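Local structure of solute-binding periplasmic protein of iron/siderophore ABC transporter (Yersinia pestis, 6B2Y) at residues Glu62-Leu71 with Trp330-Tyr338; Pro158-Asn166 with Ser175-Leu183. The protein probably binds a chelated iron or other transition-metal complex in the periplasm and delivers it to an ABC transporter for uptake. All coordinates share one frame; numbering follows the deposited sequence.

How the contacts relate
The two contacts adjoin, their centres 12 Å apart, and contact 2 is nested along the chain within the loop that contact 1 closes. Contact 1 joins the two lobes close to the middle of the molecule, about 5 Å from its centre; contact 2, about 15 Å from it, lies within one lobe, where a helix covers an outer strand of the parallel sheet. A68 links them, its CB being 3.6 Å from L179 CD1 and equally far from F164 CE2, while N335 OD1 lies 3.4 Å from F164 CB. The Y338 side chain and a bound sodium ion are about 3 Å apart (nearest atoms), whereas that of M176 is about 12 Å from such an ion.

Contact 1 (Glu62-Leu71 with Trp330-Tyr338); sequences EGRLFYAVSL and WHNYYNSPY
R64 reaches N332 through NH1, which donates to OD1 (3.1 Å). The oxygen lies in the guanidinium plane and the N-H points at it at 159°. The amide itself stands nearly perpendicular to that plane. A bend at chi3 (-71°) carries the guanidinium across the N332 side chain, and NH2 forms a salt bridge with D87, so NH1 and NH2 each have a partner, which fixes the rotation of the group. At the other end of the interface the Y338 hydroxyl donates to S70 OG (3.0 Å), which itself gives its proton to Y67 O within its own helix. A buried chain of hydroxyl, hydroxyl and carbonyl results. A bound sodium ion lies about 3 Å from the Y338 side chain (nearest atoms).

The aromatic part centres on Y67, the residue with the most surface buried here. The six-membered ring of W330 turns its edge toward the Y67 face in an offset edge-to-face pair, centroids 5.7 Å apart and planes at 62°. The Y67 hydroxyl is hydrogen-bonded to D92, and the ring also leans on S336 CB through CD2 (3.7 Å).

Segment 62-71 follows strand 58-60 of the parallel sheet, whereas 330-338 leaves strand 326-330 of the other sheet, so the contact ties together the two lobes of a periplasmic binding protein. S336 OG accepts from Y338 N in an ST turn, which shapes the chain just where P337 meets the helix.

Apolar packing completes the interface. P337 CG rests on A68 CA and on L71 CD1, the latter at 3.7 Å, and L71 CD2 touches Y338 CE2 at 3.6 Å. Helix 168-182 packs on A68, L71 and P337 as well. A water donates to R64 O (2.8 Å) and makes weak bonds with A68 N and N335 O.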
# COMPACT_ATOMS: atom_id res chain seq x y z
N GLU A 62 -7.64 -5.31 -9.69
CA GLU A 62 -6.59 -5.71 -8.76
C GLU A 62 -7.21 -5.73 -7.37
O GLU A 62 -7.81 -4.74 -6.93
CB GLU A 62 -5.40 -4.73 -8.83
CG GLU A 62 -4.98 -4.45 -10.26
CD GLU A 62 -3.88 -3.40 -10.40
OE1 GLU A 62 -3.31 -2.98 -9.37
OE2 GLU A 62 -3.57 -3.04 -11.55
N GLY A 63 -7.09 -6.87 -6.68
CA GLY A 63 -7.89 -7.07 -5.47
C GLY A 63 -7.62 -6.04 -4.39
O GLY A 63 -8.53 -5.61 -3.68
N ARG A 64 -6.37 -5.61 -4.27
CA ARG A 64 -6.02 -4.70 -3.20
C ARG A 64 -6.47 -3.27 -3.47
O ARG A 64 -6.31 -2.41 -2.60
CB ARG A 64 -4.51 -4.79 -2.94
CG ARG A 64 -4.17 -6.10 -2.17
CD ARG A 64 -2.68 -6.39 -2.16
NE ARG A 64 -2.20 -6.78 -3.47
CZ ARG A 64 -0.91 -6.99 -3.76
NH1 ARG A 64 0.02 -6.83 -2.83
NH2 ARG A 64 -0.56 -7.35 -4.99
N LEU A 65 -7.09 -2.99 -4.62
CA LEU A 65 -7.80 -1.72 -4.78
C LEU A 65 -8.98 -1.61 -3.83
O LEU A 65 -9.55 -0.53 -3.68
CB LEU A 65 -8.24 -1.54 -6.24
CG LEU A 65 -7.05 -1.22 -7.14
CD1 LEU A 65 -7.42 -1.22 -8.62
CD2 LEU A 65 -6.40 0.12 -6.72
N PHE A 66 -9.34 -2.71 -3.16
CA PHE A 66 -10.35 -2.63 -2.12
C PHE A 66 -9.97 -1.63 -1.04
O PHE A 66 -10.85 -0.97 -0.48
CB PHE A 66 -10.56 -4.02 -1.51
CG PHE A 66 -11.44 -4.01 -0.29
CD1 PHE A 66 -12.78 -3.67 -0.39
CD2 PHE A 66 -10.92 -4.32 0.96
CE1 PHE A 66 -13.59 -3.65 0.73
CE2 PHE A 66 -11.73 -4.30 2.08
CZ PHE A 66 -13.06 -3.96 1.96
N TYR A 67 -8.68 -1.48 -0.73
CA TYR A 67 -8.30 -0.50 0.28
C TYR A 67 -8.83 0.88 -0.10
O TYR A 67 -9.41 1.58 0.73
CB TYR A 67 -6.78 -0.43 0.46
CG TYR A 67 -6.09 -1.72 0.77
CD1 TYR A 67 -6.57 -2.61 1.74
CD2 TYR A 67 -4.90 -2.05 0.11
CE1 TYR A 67 -5.89 -3.80 2.02
CE2 TYR A 67 -4.24 -3.23 0.38
CZ TYR A 67 -4.74 -4.10 1.33
OH TYR A 67 -4.05 -5.26 1.58
N ALA A 68 -8.63 1.27 -1.36
CA ALA A 68 -9.07 2.60 -1.78
C ALA A 68 -10.58 2.71 -1.77
O ALA A 68 -11.14 3.71 -1.31
CB ALA A 68 -8.50 2.92 -3.17
N VAL A 69 -11.27 1.66 -2.25
CA VAL A 69 -12.72 1.70 -2.31
C VAL A 69 -13.32 1.70 -0.91
O VAL A 69 -14.34 2.37 -0.67
CB VAL A 69 -13.22 0.52 -3.17
CG1 VAL A 69 -14.74 0.32 -3.04
CG2 VAL A 69 -12.84 0.75 -4.61
N SER A 70 -12.69 1.01 0.04
CA SER A 70 -13.20 0.97 1.41
C SER A 70 -13.33 2.36 2.03
O SER A 70 -14.21 2.58 2.87
CB SER A 70 -12.29 0.10 2.29
OG SER A 70 -11.08 0.77 2.63
N LEU A 71 -12.48 3.32 1.62
CA LEU A 71 -12.55 4.67 2.19
C LEU A 71 -13.79 5.43 1.75
O LEU A 71 -14.10 6.46 2.35
CB LEU A 71 -11.30 5.47 1.79
CG LEU A 71 -9.98 4.90 2.31
CD1 LEU A 71 -8.80 5.58 1.62
CD2 LEU A 71 -9.87 5.03 3.83
N TRP A 330 4.72 -2.37 6.79
CA TRP A 330 3.78 -3.24 6.08
C TRP A 330 3.87 -3.01 4.58
O TRP A 330 3.74 -1.87 4.10
CB TRP A 330 2.36 -2.97 6.58
CG TRP A 330 1.28 -3.92 6.15
CD1 TRP A 330 1.24 -5.28 6.35
CD2 TRP A 330 0.04 -3.57 5.52
NE1 TRP A 330 0.05 -5.80 5.87
CE2 TRP A 330 -0.70 -4.77 5.36
CE3 TRP A 330 -0.52 -2.36 5.08
CZ2 TRP A 330 -1.96 -4.79 4.77
CZ3 TRP A 330 -1.78 -2.38 4.50
CH2 TRP A 330 -2.48 -3.59 4.34
N HIS A 331 4.06 -4.09 3.82
CA HIS A 331 4.39 -3.93 2.41
C HIS A 331 3.23 -3.35 1.62
O HIS A 331 3.45 -2.59 0.67
CB HIS A 331 4.80 -5.26 1.80
CG HIS A 331 5.09 -5.14 0.34
ND1 HIS A 331 6.21 -4.49 -0.14
CD2 HIS A 331 4.38 -5.54 -0.75
CE1 HIS A 331 6.18 -4.50 -1.46
NE2 HIS A 331 5.09 -5.14 -1.85
N ASN A 332 1.99 -3.66 2.00
CA ASN A 332 0.86 -3.23 1.18
C ASN A 332 0.67 -1.72 1.18
O ASN A 332 -0.10 -1.23 0.34
CB ASN A 332 -0.41 -3.94 1.63
CG ASN A 332 -0.41 -5.40 1.25
OD1 ASN A 332 -0.05 -5.76 0.13
ND2 ASN A 332 -0.80 -6.26 2.19
N TYR A 333 1.35 -0.98 2.06
CA TYR A 333 1.38 0.48 1.91
C TYR A 333 2.07 0.89 0.61
O TYR A 333 2.01 2.08 0.24
CB TYR A 333 2.06 1.16 3.11
CG TYR A 333 1.29 1.05 4.43
CD1 TYR A 333 -0.08 1.30 4.49
CD2 TYR A 333 1.94 0.71 5.61
CE1 TYR A 333 -0.77 1.20 5.71
CE2 TYR A 333 1.26 0.61 6.81
CZ TYR A 333 -0.09 0.84 6.86
OH TYR A 333 -0.74 0.73 8.07
N TYR A 334 2.71 -0.04 -0.11
CA TYR A 334 3.33 0.31 -1.38
C TYR A 334 2.30 0.53 -2.48
O TYR A 334 2.67 0.99 -3.57
CB TYR A 334 4.36 -0.77 -1.76
CG TYR A 334 3.80 -1.95 -2.53
CD1 TYR A 334 4.37 -2.34 -3.75
CD2 TYR A 334 2.72 -2.67 -2.05
CE1 TYR A 334 3.85 -3.41 -4.46
CE2 TYR A 334 2.21 -3.73 -2.75
CZ TYR A 334 2.78 -4.10 -3.95
OH TYR A 334 2.26 -5.17 -4.65
N ASN A 335 1.03 0.22 -2.23
CA ASN A 335 -0.02 0.42 -3.23
C ASN A 335 -1.36 0.61 -2.51
O ASN A 335 -2.31 -0.15 -2.68
CB ASN A 335 -0.09 -0.76 -4.19
CG ASN A 335 -0.93 -0.47 -5.40
OD1 ASN A 335 -1.26 0.69 -5.67
ND2 ASN A 335 -1.30 -1.50 -6.16
N SER A 336 -1.45 1.66 -1.67
CA SER A 336 -2.68 1.89 -0.91
C SER A 336 -2.76 3.34 -0.48
O SER A 336 -1.76 3.87 0.00
CB SER A 336 -2.74 1.00 0.34
OG SER A 336 -3.73 1.50 1.24
N PRO A 337 -3.93 3.98 -0.58
CA PRO A 337 -4.04 5.36 -0.06
C PRO A 337 -3.93 5.45 1.46
O PRO A 337 -3.86 6.58 1.98
CB PRO A 337 -5.42 5.80 -0.55
CG PRO A 337 -6.19 4.49 -0.72
CD PRO A 337 -5.18 3.50 -1.19
N TYR A 338 -3.86 4.33 2.17
CA TYR A 338 -3.53 4.39 3.59
C TYR A 338 -2.07 4.75 3.82
O TYR A 338 -1.64 4.84 4.98
CB TYR A 338 -3.78 3.04 4.28
CG TYR A 338 -5.19 2.51 4.43
CD1 TYR A 338 -5.48 1.60 5.44
CD2 TYR A 338 -6.21 2.85 3.54
CE1 TYR A 338 -6.75 1.08 5.58
CE2 TYR A 338 -7.48 2.33 3.67
CZ TYR A 338 -7.74 1.43 4.69
OH TYR A 338 -9.00 0.89 4.83
O HOH W 1 -5.68 0.27 -2.71

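Contact 2 (Pro158-Asn166 with Ser175-Leu183); sequences PVVFVDFRN and SMRLLGKAL
S175, which has the most surface buried here, meets F164 and D163 with different parts of its side chain. Its CB lies 3.6 Å from F164 CE1, and OG stands over one face of the ring. With OG anti to its own carbonyl carbon (chi1 -70°), the hydroxyl reaches the backbone just past the strand. S175 OG is hydrogen-bonded to N171 O, one turn earlier in the helix, and also lies 2.9 Å from D163 O.

F164 also touches M176, whose chain, bent at chi2 and chi3, brings SD to 3.9 Å from F164 CZ, an oblique Met-aromatic contact. L179 CD1 lies at the ring edge.

The V160 and L178 side chains lie alongside each other, pointing opposite ways, V160 CG1 being 3.7 Å from L178 CD2. V162 lies athwart L179, with CG1 3.8 Å from L179 CG.

Strand 159-162 and helix 175-182 run nearly antiparallel (159°), 8.8 Å apart at their axes, the helix returning over an edge strand of the parallel sheet. Beyond the strand, D163 OD1 accepts from R165 N and N166 N in an Asx turn and motif, and OD2 is hydrogen-bonded to S167 N and N171 ND2. The chemistry is thus divided: apolar branches pack along the strand, whereas the D163 carboxylate ties the loop beyond it to the start of the helix.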
# COMPACT_ATOMS: atom_id res chain seq x y z
N PRO A 158 -17.11 0.27 -18.60
CA PRO A 158 -16.11 1.32 -18.39
C PRO A 158 -14.99 0.84 -17.47
O PRO A 158 -15.25 0.24 -16.43
CB PRO A 158 -16.91 2.46 -17.74
CG PRO A 158 -18.36 2.04 -17.82
CD PRO A 158 -18.38 0.57 -17.93
N VAL A 159 -13.75 1.13 -17.86
CA VAL A 159 -12.57 0.78 -17.08
C VAL A 159 -11.87 2.07 -16.68
O VAL A 159 -11.62 2.94 -17.53
CB VAL A 159 -11.61 -0.13 -17.88
CG1 VAL A 159 -10.33 -0.36 -17.11
CG2 VAL A 159 -12.29 -1.45 -18.25
N VAL A 160 -11.55 2.20 -15.39
CA VAL A 160 -10.91 3.41 -14.86
C VAL A 160 -9.59 3.01 -14.20
O VAL A 160 -9.57 2.09 -13.38
CB VAL A 160 -11.83 4.11 -13.84
CG1 VAL A 160 -11.05 5.16 -13.05
CG2 VAL A 160 -13.05 4.72 -14.53
N PHE A 161 -8.50 3.70 -14.57
CA PHE A 161 -7.18 3.46 -13.99
C PHE A 161 -6.87 4.45 -12.88
O PHE A 161 -7.12 5.65 -13.02
CB PHE A 161 -6.08 3.54 -15.05
CG PHE A 161 -6.11 2.39 -16.01
CD1 PHE A 161 -5.43 1.21 -15.72
CD2 PHE A 161 -6.85 2.46 -17.18
CE1 PHE A 161 -5.48 0.14 -16.60
CE2 PHE A 161 -6.90 1.39 -18.06
CZ PHE A 161 -6.21 0.23 -17.76
N VAL A 162 -6.32 3.94 -11.78
CA VAL A 162 -5.82 4.74 -10.66
C VAL A 162 -4.34 4.43 -10.49
O VAL A 162 -3.79 3.54 -11.13
CB VAL A 162 -6.58 4.46 -9.35
CG1 VAL A 162 -8.04 4.89 -9.46
CG2 VAL A 162 -6.45 2.96 -8.96
N ASP A 163 -3.67 5.20 -9.62
CA ASP A 163 -2.30 4.86 -9.27
C ASP A 163 -2.00 5.27 -7.83
O ASP A 163 -2.10 6.46 -7.48
CB ASP A 163 -1.28 5.52 -10.19
CG ASP A 163 0.16 5.21 -9.76
OD1 ASP A 163 0.48 4.01 -9.59
OD2 ASP A 163 0.95 6.16 -9.56
N PHE A 164 -1.61 4.28 -7.02
CA PHE A 164 -1.03 4.46 -5.69
C PHE A 164 0.36 3.86 -5.61
O PHE A 164 0.97 3.86 -4.53
CB PHE A 164 -1.91 3.81 -4.62
CG PHE A 164 -3.32 4.29 -4.62
CD1 PHE A 164 -3.63 5.56 -4.16
CD2 PHE A 164 -4.34 3.47 -5.11
CE1 PHE A 164 -4.93 6.01 -4.15
CE2 PHE A 164 -5.64 3.91 -5.11
CZ PHE A 164 -5.94 5.19 -4.64
N ARG A 165 0.88 3.34 -6.72
CA ARG A 165 2.08 2.52 -6.73
C ARG A 165 3.26 3.19 -7.41
O ARG A 165 4.37 3.18 -6.87
CB ARG A 165 1.79 1.19 -7.44
CG ARG A 165 2.77 0.06 -7.06
CD ARG A 165 2.69 -1.13 -8.03
NE ARG A 165 2.85 -0.64 -9.39
CZ ARG A 165 1.93 -0.77 -10.34
NH1 ARG A 165 0.79 -1.41 -10.08
NH2 ARG A 165 2.16 -0.27 -11.55
N ASN A 166 3.06 3.75 -8.60
CA ASN A 166 4.18 4.32 -9.35
C ASN A 166 4.67 5.60 -8.69
O ASN A 166 5.86 5.74 -8.35
CB ASN A 166 3.76 4.60 -10.79
CG ASN A 166 3.43 3.33 -11.55
OD1 ASN A 166 3.70 2.23 -11.07
ND2 ASN A 166 2.85 3.47 -12.74
N SER A 175 -5.99 10.15 -7.43
CA SER A 175 -6.67 8.86 -7.59
C SER A 175 -7.92 8.79 -6.71
O SER A 175 -8.94 8.23 -7.12
CB SER A 175 -5.73 7.71 -7.24
OG SER A 175 -4.71 7.57 -8.21
N MET A 176 -7.85 9.34 -5.50
CA MET A 176 -9.03 9.31 -4.63
C MET A 176 -10.13 10.22 -5.15
O MET A 176 -11.32 9.89 -5.06
CB MET A 176 -8.67 9.68 -3.19
CG MET A 176 -7.83 8.67 -2.42
SD MET A 176 -8.56 7.00 -2.40
CE MET A 176 -10.14 7.38 -1.64
N ARG A 177 -9.78 11.40 -5.70
CA ARG A 177 -10.83 12.24 -6.27
C ARG A 177 -11.50 11.53 -7.45
O ARG A 177 -12.73 11.51 -7.56
CB ARG A 177 -10.26 13.60 -6.72
CG ARG A 177 -11.36 14.52 -7.31
CD ARG A 177 -10.85 15.96 -7.61
NE ARG A 177 -10.35 16.61 -6.39
CZ ARG A 177 -9.06 16.70 -6.09
NH1 ARG A 177 -8.13 16.23 -6.90
NH2 ARG A 177 -8.69 17.27 -4.95
N LEU A 178 -10.69 10.92 -8.31
CA LEU A 178 -11.21 10.17 -9.46
C LEU A 178 -12.14 9.04 -9.02
O LEU A 178 -13.21 8.82 -9.63
CB LEU A 178 -10.04 9.62 -10.28
CG LEU A 178 -10.35 8.51 -11.28
CD1 LEU A 178 -11.14 9.11 -12.44
CD2 LEU A 178 -9.01 7.96 -11.76
N LEU A 179 -11.74 8.26 -8.02
CA LEU A 179 -12.62 7.21 -7.51
C LEU A 179 -13.91 7.79 -6.94
O LEU A 179 -15.00 7.22 -7.15
CB LEU A 179 -11.90 6.38 -6.43
CG LEU A 179 -10.90 5.37 -6.98
CD1 LEU A 179 -10.11 4.67 -5.86
CD2 LEU A 179 -11.61 4.34 -7.87
N GLY A 180 -13.82 8.91 -6.23
CA GLY A 180 -15.02 9.54 -5.70
C GLY A 180 -15.97 9.97 -6.80
O GLY A 180 -17.18 9.86 -6.66
N LYS A 181 -15.42 10.47 -7.91
CA LYS A 181 -16.25 10.86 -9.05
C LYS A 181 -16.82 9.64 -9.77
O LYS A 181 -18.02 9.59 -10.08
CB LYS A 181 -15.43 11.74 -9.99
CG LYS A 181 -16.22 12.36 -11.14
CD LYS A 181 -15.41 13.39 -11.88
CE LYS A 181 -16.22 14.02 -12.99
NZ LYS A 181 -15.48 15.08 -13.75
N ALA A 182 -15.98 8.64 -10.04
CA ALA A 182 -16.42 7.48 -10.80
C ALA A 182 -17.41 6.62 -10.02
O ALA A 182 -18.25 5.95 -10.62
CB ALA A 182 -15.22 6.62 -11.22
N LEU A 183 -17.31 6.61 -8.70
CA LEU A 183 -18.17 5.76 -7.88
C LEU A 183 -19.26 6.55 -7.17
O LEU A 183 -19.95 5.98 -6.32
CB LEU A 183 -17.34 4.99 -6.87
CG LEU A 183 -16.20 4.19 -7.51
CD1 LEU A 183 -15.36 3.50 -6.47
CD2 LEU A 183 -16.80 3.18 -8.49